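Local atomic coordinates of cysteine desulfurase (Stenotrophomonas maltophilia, PDB entry 6WCI), a protein that probably removes sulfur from L-cysteine, using pyridoxal 5'-phosphate, to give L-alanine and pass the sulfur to a carrier. Residues B[93-98]-B[103-108]; B[160-165]-B[182-187]; B[30-35]-B[310-315]. All blocks are in the same frame, centred on the assembly; numbering follows the deposited sequence.

Contact 1: B[93-98]-B[103-108]; sequences ARNTLA and VRPSDL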
loop_
_atom_site.group_PDB
_atom_site.type_symbol
_atom_site.label_atom_id
_atom_site.label_comp_id
_atom_site.label_asym_id
_atom_site.label_seq_id
_atom_site.Cartn_x
_atom_site.Cartn_y
_atom_site.Cartn_z
ATOM N N ALA B 93 -2.564 3.251 16.085
ATOM C CA ALA B 93 -3.378 2.311 15.326
ATOM C C ALA B 93 -2.776 0.917 15.353
ATOM O O ALA B 93 -3.506 -0.078 15.389
ATOM C CB ALA B 93 -3.525 2.794 13.886
ATOM N N ARG B 94 -1.441 0.831 15.316
ATOM C CA ARG B 94 -0.774 -0.458 15.457
ATOM C C ARG B 94 -1.075 -1.084 16.813
ATOM O O ARG B 94 -1.237 -2.306 16.917
ATOM C CB ARG B 94 0.742 -0.299 15.255
ATOM C CG ARG B 94 1.495 -1.636 15.246
ATOM C CD ARG B 94 2.981 -1.507 15.622
ATOM N NE ARG B 94 3.663 -0.490 14.836
ATOM C CZ ARG B 94 4.181 -0.693 13.630
ATOM N NH1 ARG B 94 4.102 -1.887 13.057
ATOM N NH2 ARG B 94 4.779 0.308 12.990
ATOM N N ASN B 95 -1.143 -0.272 17.870
ATOM C CA ASN B 95 -1.414 -0.824 19.198
ATOM C C ASN B 95 -2.857 -1.287 19.321
ATOM O O ASN B 95 -3.141 -2.287 19.990
ATOM C CB ASN B 95 -1.098 0.207 20.283
ATOM C CG ASN B 95 0.352 0.664 20.253
ATOM O OD1 ASN B 95 1.207 0.004 19.666
ATOM N ND2 ASN B 95 0.635 1.797 20.898
ATOM N N THR B 96 -3.780 -0.560 18.694
ATOM C CA THR B 96 -5.184 -0.950 18.728
ATOM C C THR B 96 -5.418 -2.223 17.939
ATOM O O THR B 96 -6.206 -3.078 18.351
ATOM C CB THR B 96 -6.057 0.169 18.166
ATOM O OG1 THR B 96 -5.878 1.344 18.953
ATOM C CG2 THR B 96 -7.529 -0.249 18.192
ATOM N N LEU B 97 -4.773 -2.349 16.780
ATOM C CA LEU B 97 -4.891 -3.586 16.016
ATOM C C LEU B 97 -4.287 -4.750 16.787
ATOM O O LEU B 97 -4.858 -5.850 16.818
ATOM C CB LEU B 97 -4.223 -3.422 14.650
ATOM C CG LEU B 97 -4.512 -4.481 13.584
ATOM C CD1 LEU B 97 -6.033 -4.687 13.392
ATOM C CD2 LEU B 97 -3.839 -4.102 12.274
ATOM N N ALA B 98 -3.156 -4.513 17.454
ATOM C CA ALA B 98 -2.501 -5.573 18.213
ATOM C C ALA B 98 -3.407 -6.106 19.321
ATOM O O ALA B 98 -3.468 -7.320 19.549
ATOM C CB ALA B 98 -1.183 -5.064 18.790
ATOM N N VAL B 103 -2.051 -9.713 20.315
ATOM C CA VAL B 103 -0.630 -9.906 20.048
ATOM C C VAL B 103 0.126 -8.652 20.465
ATOM O O VAL B 103 -0.457 -7.595 20.704
ATOM C CB VAL B 103 -0.336 -10.222 18.568
ATOM C CG1 VAL B 103 -1.138 -11.423 18.101
ATOM C CG2 VAL B 103 -0.597 -8.994 17.696
ATOM N N ARG B 104 1.444 -8.777 20.532
ATOM C CA ARG B 104 2.209 -7.576 20.837
ATOM C C ARG B 104 2.390 -6.745 19.572
ATOM O O ARG B 104 2.586 -7.298 18.484
ATOM C CB ARG B 104 3.568 -7.928 21.442
ATOM C CG ARG B 104 3.455 -8.713 22.739
ATOM C CD ARG B 104 4.794 -8.873 23.417
ATOM N NE ARG B 104 5.453 -7.587 23.624
ATOM C CZ ARG B 104 6.488 -7.402 24.441
ATOM N NH1 ARG B 104 7.029 -6.192 24.568
ATOM N NH2 ARG B 104 6.975 -8.421 25.140
ATOM N N PRO B 105 2.291 -5.417 19.679
ATOM C CA PRO B 105 2.434 -4.584 18.477
ATOM C C PRO B 105 3.822 -4.665 17.868
ATOM O O PRO B 105 3.970 -4.483 16.653
ATOM C CB PRO B 105 2.099 -3.177 18.986
ATOM C CG PRO B 105 2.318 -3.230 20.464
ATOM C CD PRO B 105 2.022 -4.626 20.892
ATOM N N SER B 106 4.841 -4.961 18.675
ATOM C CA SER B 106 6.200 -5.119 18.164
ATOM C C SER B 106 6.325 -6.273 17.176
ATOM O O SER B 106 7.265 -6.291 16.373
ATOM C CB SER B 106 7.163 -5.332 19.335
ATOM O OG SER B 106 8.454 -4.849 19.028
ATOM N N ASP B 107 5.412 -7.246 17.225
ATOM C CA ASP B 107 5.430 -8.390 16.329
ATOM C C ASP B 107 4.416 -8.271 15.201
ATOM O O ASP B 107 4.117 -9.272 14.540
ATOM C CB ASP B 107 5.168 -9.682 17.108
ATOM C CG ASP B 107 6.112 -9.867 18.285
ATOM O OD1 ASP B 107 7.224 -9.284 18.273
ATOM O OD2 ASP B 107 5.738 -10.607 19.221
ATOM N N LEU B 108 3.876 -7.081 14.969
ATOM C CA LEU B 108 2.813 -6.871 13.994
ATOM C C LEU B 108 3.329 -5.940 12.904
ATOM O O LEU B 108 3.575 -4.751 13.154
ATOM C CB LEU B 108 1.570 -6.295 14.672
ATOM C CG LEU B 108 0.266 -6.267 13.889
ATOM C CD1 LEU B 108 -0.195 -7.690 13.549
ATOM C CD2 LEU B 108 -0.789 -5.526 14.693
#
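Arg94 NH1 is held by two acceptors, Leu108 O across the contact and Glu294 OE2 in a salt bridge. NH1 donates to Leu108 O at 2.9 Å. The acceptor lies in the guanidinium plane, at its edge, and the donor sits nearly on the line of the C=O bond. The N-H...O angle of 132° makes this a bent bond. A further salt bridge runs from NE to Glu91. CG stands anti to the backbone N (chi1 -174°), and the chain then bends at chi3. In this shape the methylenes run obliquely past Pro105, with Arg94 CD 3.3 Å from Pro105 O. Pro105 also meets Asn95, whose OD1 lies 3.4 Å from Pro105 CB.

The second polar link is between backbones. Val103 N donates to Ala98 O at 2.9 Å and 172°, just where the chain leaves helix 81-101. The loop then folds back along the helix. Ala98 points its methyl into this loop, with CB 3.8 Å from Pro105 CB and 4.1 Å from Val103 CG2. Leu108 closes the apolar side. Its CD2 touches the backbone of Ala98 and reaches Leu97 CG at 4.0 Å, the two leucine side chains crossing at about a right angle.

The loop, with a short 3-10 segment at 105-106, connects helix 81-101 of the large PLP-binding domain to strand 108-111. That is an outer strand of the seven-stranded sheet, and Leu108 also packs on Ala255 and Trp257 of the neighbouring strand 254-258. With carboxylates at two of its nitrogens, Arg94 probably stays charged. Its N-H to Leu108 O ties the start of the strand to the helix, and the two carboxylates probably hold the guanidinium in place for it.

Contact 2: B[160-165]-B[182-187]; sequences TIRVAE and TPEVKL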
loop_
_atom_site.group_PDB
_atom_site.type_symbol
_atom_site.label_atom_id
_atom_site.label_comp_id
_atom_site.label_asym_id
_atom_site.label_seq_id
_atom_site.Cartn_x
_atom_site.Cartn_y
_atom_site.Cartn_z
ATOM N N THR B 160 8.456 -28.467 -4.063
ATOM C CA THR B 160 7.258 -28.969 -4.709
ATOM C C THR B 160 6.050 -28.648 -3.843
ATOM O O THR B 160 6.156 -28.538 -2.620
ATOM C CB THR B 160 7.349 -30.477 -4.980
ATOM O OG1 THR B 160 7.157 -31.211 -3.765
ATOM C CG2 THR B 160 8.719 -30.821 -5.555
ATOM N N ILE B 161 4.903 -28.466 -4.496
ATOM C CA ILE B 161 3.656 -28.137 -3.819
ATOM C C ILE B 161 2.785 -29.383 -3.769
ATOM O O ILE B 161 2.595 -30.058 -4.789
ATOM C CB ILE B 161 2.934 -26.983 -4.530
ATOM C CG1 ILE B 161 3.711 -25.672 -4.331
ATOM C CG2 ILE B 161 1.502 -26.861 -4.030
ATOM C CD1 ILE B 161 3.006 -24.479 -4.892
ATOM N N ARG B 162 2.250 -29.684 -2.588
ATOM C CA ARG B 162 1.339 -30.802 -2.385
ATOM C C ARG B 162 0.038 -30.261 -1.810
ATOM O O ARG B 162 0.046 -29.293 -1.048
ATOM C CB ARG B 162 1.974 -31.843 -1.448
ATOM C CG ARG B 162 1.115 -33.042 -1.108
ATOM C CD ARG B 162 1.812 -33.891 -0.063
ATOM N NE ARG B 162 3.097 -34.400 -0.539
ATOM C CZ ARG B 162 4.019 -34.943 0.251
ATOM N NH1 ARG B 162 3.787 -35.029 1.556
ATOM N NH2 ARG B 162 5.170 -35.391 -0.254
ATOM N N VAL B 163 -1.089 -30.866 -2.188
ATOM C CA VAL B 163 -2.411 -30.317 -1.867
ATOM C C VAL B 163 -3.020 -31.077 -0.699
ATOM O O VAL B 163 -3.015 -32.311 -0.678
ATOM C CB VAL B 163 -3.355 -30.355 -3.083
ATOM C CG1 VAL B 163 -4.720 -29.744 -2.711
ATOM C CG2 VAL B 163 -2.759 -29.599 -4.250
ATOM N N ALA B 164 -3.555 -30.341 0.273
ATOM C CA ALA B 164 -4.333 -30.924 1.359
ATOM C C ALA B 164 -5.816 -30.892 0.987
ATOM O O ALA B 164 -6.386 -29.814 0.792
ATOM C CB ALA B 164 -4.069 -30.172 2.664
ATOM N N GLU B 165 -6.444 -32.068 0.898
ATOM C CA GLU B 165 -7.760 -32.152 0.281
ATOM C C GLU B 165 -8.873 -31.796 1.264
ATOM O O GLU B 165 -8.686 -31.724 2.480
ATOM C CB GLU B 165 -8.018 -33.559 -0.286
ATOM C CG GLU B 165 -7.276 -33.898 -1.585
ATOM C CD GLU B 165 -7.295 -32.766 -2.629
ATOM O OE1 GLU B 165 -8.238 -31.940 -2.644
ATOM O OE2 GLU B 165 -6.346 -32.706 -3.445
ATOM N N THR B 182 4.301 -35.213 6.050
ATOM C CA THR B 182 5.481 -36.065 6.143
ATOM C C THR B 182 6.714 -35.223 6.421
ATOM O O THR B 182 6.670 -33.998 6.337
ATOM C CB THR B 182 5.635 -36.858 4.847
ATOM O OG1 THR B 182 5.628 -35.947 3.739
ATOM C CG2 THR B 182 4.497 -37.869 4.703
ATOM N N PRO B 183 7.849 -35.847 6.766
ATOM C CA PRO B 183 9.034 -35.049 7.129
ATOM C C PRO B 183 9.523 -34.097 6.049
ATOM O O PRO B 183 10.190 -33.110 6.388
ATOM C CB PRO B 183 10.089 -36.115 7.449
ATOM C CG PRO B 183 9.287 -37.260 7.942
ATOM C CD PRO B 183 8.035 -37.270 7.115
ATOM N N GLU B 184 9.235 -34.349 4.772
ATOM C CA GLU B 184 9.721 -33.447 3.732
ATOM C C GLU B 184 8.909 -32.165 3.627
ATOM O O GLU B 184 9.334 -31.223 2.940
ATOM C CB GLU B 184 9.748 -34.164 2.381
ATOM C CG GLU B 184 8.426 -34.748 1.955
ATOM C CD GLU B 184 8.248 -36.188 2.398
ATOM O OE1 GLU B 184 9.068 -36.691 3.201
ATOM O OE2 GLU B 184 7.276 -36.813 1.933
ATOM N N VAL B 185 7.765 -32.095 4.301
ATOM C CA VAL B 185 6.946 -30.894 4.301
ATOM C C VAL B 185 7.555 -29.890 5.269
ATOM O O VAL B 185 7.755 -30.194 6.450
ATOM C CB VAL B 185 5.495 -31.209 4.693
ATOM C CG1 VAL B 185 4.674 -29.961 4.596
ATOM C CG2 VAL B 185 4.922 -32.319 3.813
ATOM N N LYS B 186 7.828 -28.681 4.779
ATOM C CA LYS B 186 8.397 -27.640 5.617
ATOM C C LYS B 186 7.446 -26.485 5.898
ATOM O O LYS B 186 7.725 -25.695 6.811
ATOM C CB LYS B 186 9.688 -27.099 4.981
ATOM C CG LYS B 186 10.713 -28.175 4.627
ATOM C CD LYS B 186 11.137 -28.952 5.863
ATOM C CE LYS B 186 12.151 -30.021 5.517
ATOM N NZ LYS B 186 12.366 -30.985 6.644
ATOM N N LEU B 187 6.340 -26.363 5.155
ATOM C CA LEU B 187 5.429 -25.237 5.316
ATOM C C LEU B 187 4.010 -25.647 4.925
ATOM O O LEU B 187 3.812 -26.422 3.982
ATOM C CB LEU B 187 5.873 -24.021 4.473
ATOM C CG LEU B 187 5.160 -22.684 4.724
ATOM C CD1 LEU B 187 6.130 -21.479 4.603
ATOM C CD2 LEU B 187 3.939 -22.458 3.824
#
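Arg162 and Thr182 share the shorter of two hydrogen bonds between segments 160-165 and 182-187. Arg162 NH1 donates to Thr182 OG1 at 3.0 Å with an N-H...O angle of 165°. The hydroxyl oxygen lies at the guanidinium edge, in its plane. This hydroxyl also donates to Glu184 OE2 at 2.6 Å, so it accepts from the arginine and gives to the carboxylate. It reaches OE2 from above the carboxylate plane.

The ionic part is looser. Arg162 NH2 and Glu184 OE2 form a salt bridge at 3.4 Å, with a weak hydrogen bond that is nearly straight. OE2 lies at the edge of the guanidinium, yet the two flat groups stand 82° apart, so they do not form a coplanar bidentate pair. OE2 takes both N-H and O-H, which closes a small ring through Arg162, Thr182 and Glu184.

Both segments belong to the seven-stranded, mostly parallel sheet of the large domain in this fold-type I PLP enzyme. Strand 160-164 is an outermost strand. Strand 135-139 runs between it and strand 185-191, so the arginine reaches past a whole strand. A chi1 of 178° turns the Arg162 chain away from its own N, and its side chain touches Val135 on the way. The target is the type I turn from Thr182 to Val185, which follows helix 174-180 and leads into strand 185-191. The turn is closed by Val185 N bonding to Thr182 O. Arg162 NH1 has a further, weak hydrogen bond to Ala180 O.

Beyond the polar bonds there is one van der Waals touch, Val185 CG2 to Arg162 NH1 at 3.7 Å. On the other side of the strand, Ile161 and Val163 pack on Phe281 of the second subunit.

Contact 3: B[30-35]-B[310-315]; sequences RLDFPL and ADYLQQ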
loop_
_atom_site.group_PDB
_atom_site.type_symbol
_atom_site.label_atom_id
_atom_site.label_comp_id
_atom_site.label_asym_id
_atom_site.label_seq_id
_atom_site.Cartn_x
_atom_site.Cartn_y
_atom_site.Cartn_z
ATOM N N ARG B 30 -26.243 -0.569 12.646
ATOM C CA ARG B 30 -26.366 -0.399 11.198
ATOM C C ARG B 30 -26.439 1.074 10.786
ATOM O O ARG B 30 -26.030 1.424 9.675
ATOM C CB ARG B 30 -27.606 -1.151 10.695
ATOM C CG ARG B 30 -28.051 -0.788 9.269
ATOM C CD ARG B 30 -29.280 -1.576 8.793
ATOM N NE ARG B 30 -29.647 -1.178 7.438
ATOM C CZ ARG B 30 -29.278 -1.805 6.326
ATOM N NH1 ARG B 30 -28.531 -2.913 6.368
ATOM N NH2 ARG B 30 -29.684 -1.325 5.160
ATOM N N LEU B 31 -26.979 1.944 11.640
ATOM C CA LEU B 31 -27.055 3.357 11.272
ATOM C C LEU B 31 -25.688 4.028 11.235
ATOM O O LEU B 31 -25.567 5.132 10.689
ATOM C CB LEU B 31 -27.966 4.113 12.237
ATOM C CG LEU B 31 -29.412 3.620 12.335
ATOM C CD1 LEU B 31 -30.204 4.503 13.286
ATOM C CD2 LEU B 31 -30.066 3.573 10.966
ATOM N N ASP B 32 -24.661 3.389 11.795
ATOM C CA ASP B 32 -23.309 3.926 11.713
ATOM C C ASP B 32 -22.728 3.860 10.314
ATOM O O ASP B 32 -21.687 4.476 10.073
ATOM C CB ASP B 32 -22.379 3.167 12.660
ATOM C CG ASP B 32 -22.514 3.622 14.085
ATOM O OD1 ASP B 32 -22.911 4.784 14.294
ATOM O OD2 ASP B 32 -22.231 2.818 14.991
ATOM N N PHE B 33 -23.359 3.128 9.395
ATOM C CA PHE B 33 -22.799 2.849 8.077
ATOM C C PHE B 33 -23.550 3.658 7.029
ATOM O O PHE B 33 -24.589 3.213 6.527
ATOM C CB PHE B 33 -22.883 1.349 7.777
ATOM C CG PHE B 33 -22.026 0.505 8.690
ATOM C CD1 PHE B 33 -22.463 0.170 9.967
ATOM C CD2 PHE B 33 -20.780 0.051 8.270
ATOM C CE1 PHE B 33 -21.669 -0.609 10.816
ATOM C CE2 PHE B 33 -19.976 -0.736 9.104
ATOM C CZ PHE B 33 -20.418 -1.066 10.377
ATOM N N PRO B 34 -23.059 4.842 6.650
ATOM C CA PRO B 34 -23.890 5.741 5.833
ATOM C C PRO B 34 -24.184 5.218 4.438
ATOM O O PRO B 34 -25.234 5.565 3.885
ATOM C CB PRO B 34 -23.068 7.038 5.792
ATOM C CG PRO B 34 -21.651 6.603 6.022
ATOM C CD PRO B 34 -21.746 5.430 6.970
ATOM N N LEU B 35 -23.328 4.363 3.866
ATOM C CA LEU B 35 -23.548 3.900 2.495
ATOM C C LEU B 35 -24.816 3.061 2.367
ATOM O O LEU B 35 -25.487 3.111 1.327
ATOM C CB LEU B 35 -22.336 3.106 2.006
ATOM C CG LEU B 35 -22.379 2.498 0.593
ATOM C CD1 LEU B 35 -20.991 2.487 -0.004
ATOM C CD2 LEU B 35 -22.978 1.067 0.563
ATOM N N ALA B 310 -10.603 -1.329 14.078
ATOM C CA ALA B 310 -10.317 -2.319 15.110
ATOM C C ALA B 310 -10.990 -1.952 16.425
ATOM O O ALA B 310 -11.594 -2.808 17.088
ATOM C CB ALA B 310 -8.801 -2.462 15.291
ATOM N N ASP B 311 -10.918 -0.676 16.811
ATOM C CA ASP B 311 -11.551 -0.253 18.054
ATOM C C ASP B 311 -13.069 -0.348 17.959
ATOM O O ASP B 311 -13.739 -0.696 18.940
ATOM C CB ASP B 311 -11.120 1.166 18.406
ATOM C CG ASP B 311 -11.744 1.652 19.692
ATOM O OD1 ASP B 311 -11.410 1.099 20.760
ATOM O OD2 ASP B 311 -12.581 2.579 19.635
ATOM N N TYR B 312 -13.627 -0.073 16.780
ATOM C CA TYR B 312 -15.072 -0.196 16.607
ATOM C C TYR B 312 -15.522 -1.636 16.813
ATOM O O TYR B 312 -16.523 -1.887 17.492
ATOM C CB TYR B 312 -15.474 0.311 15.222
ATOM C CG TYR B 312 -16.970 0.380 14.969
ATOM C CD1 TYR B 312 -17.690 1.546 15.226
ATOM C CD2 TYR B 312 -17.656 -0.714 14.450
ATOM C CE1 TYR B 312 -19.072 1.616 14.988
ATOM C CE2 TYR B 312 -19.034 -0.656 14.218
ATOM C CZ TYR B 312 -19.730 0.505 14.484
ATOM O OH TYR B 312 -21.088 0.548 14.241
ATOM N N LEU B 313 -14.778 -2.596 16.259
ATOM C CA LEU B 313 -15.153 -4.001 16.402
ATOM C C LEU B 313 -14.910 -4.505 17.819
ATOM O O LEU B 313 -15.695 -5.302 18.345
ATOM C CB LEU B 313 -14.387 -4.851 15.389
ATOM C CG LEU B 313 -14.798 -4.644 13.928
ATOM C CD1 LEU B 313 -13.880 -5.388 12.982
ATOM C CD2 LEU B 313 -16.238 -5.091 13.741
ATOM N N GLN B 314 -13.827 -4.065 18.459
ATOM C CA GLN B 314 -13.637 -4.430 19.859
ATOM C C GLN B 314 -14.737 -3.835 20.735
ATOM O O GLN B 314 -15.174 -4.467 21.704
ATOM C CB GLN B 314 -12.255 -3.999 20.346
ATOM C CG GLN B 314 -11.139 -4.932 19.891
ATOM C CD GLN B 314 -9.771 -4.548 20.441
ATOM O OE1 GLN B 314 -9.289 -5.151 21.403
ATOM N NE2 GLN B 314 -9.136 -3.541 19.827
ATOM N N GLN B 315 -15.208 -2.628 20.402
ATOM C CA GLN B 315 -16.282 -2.008 21.180
ATOM C C GLN B 315 -17.587 -2.784 21.050
ATOM O O GLN B 315 -18.304 -2.977 22.040
ATOM C CB GLN B 315 -16.495 -0.557 20.743
ATOM C CG GLN B 315 -15.421 0.412 21.213
ATOM C CD GLN B 315 -15.347 0.505 22.719
ATOM O OE1 GLN B 315 -14.363 0.081 23.329
ATOM N NE2 GLN B 315 -16.389 1.065 23.333
#
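Tyr312 points its ring from helix 300-316 at the loop after helix 26-30, and its hydroxyl meets the side chain of Asp32. Tyr312 OH donates to Asp32 OD2 at 2.6 Å. The acceptor lies in the plane of the tyrosine ring, at its edge, and uses the lone pair turned away from OD1. The carboxylate itself is steeply turned, its plane 74° from that of the ring. Asp32 OD1 is held by a salt bridge to Arg28. The carboxylate is therefore fixed at both oxygens, a setting in which Arg28 may orient it for the tyrosine. With chi1 at -174° the tyrosine ring extends from the helix.

The contact joins the N-terminal part of the chain to a helix segment 275 residues further on, within the class-V aminotransferase fold. A type I turn from Arg30 to Phe33 presents Asp32 and Phe33 together. Helix 58-70 lies alongside, where Gln59 touches both Asp32 and Tyr312.

Phe33 reaches the tyrosine from another direction. The ring planes are perpendicular, but the approach is oblique and the centroids are 6.0 Å apart. The closest atoms are Phe33 CE1 and Tyr312 OH at 3.7 Å, and Phe33 CZ and Tyr312 CE2 at 4.1 Å. The phenyl ring also meets Tyr405.

In the fold
Contacts 1 and 3 are neighbours, with centres about 20 Å apart. Helices 81-101 and 300-316 pack together between them: Thr96 CG2 lies 3.9 Å from Ala310 CB, and Leu97 CD1 lies 4.0 Å from the same atom. Contact 2 is remote. Its centre is about 31 Å from that of contact 1 and about 40 Å from that of contact 3, across the chain's centre. Contacts 1 and 2 are linked through the seven-stranded sheet, since they involve its two outermost strands, 108-111 and 160-164. Contacts 2 and 3 both touch the second subunit. Contact 1 has a link toward the cofactor: Leu97 packs on Met247, the residue after Lys246, which carries the pyridoxal phosphate.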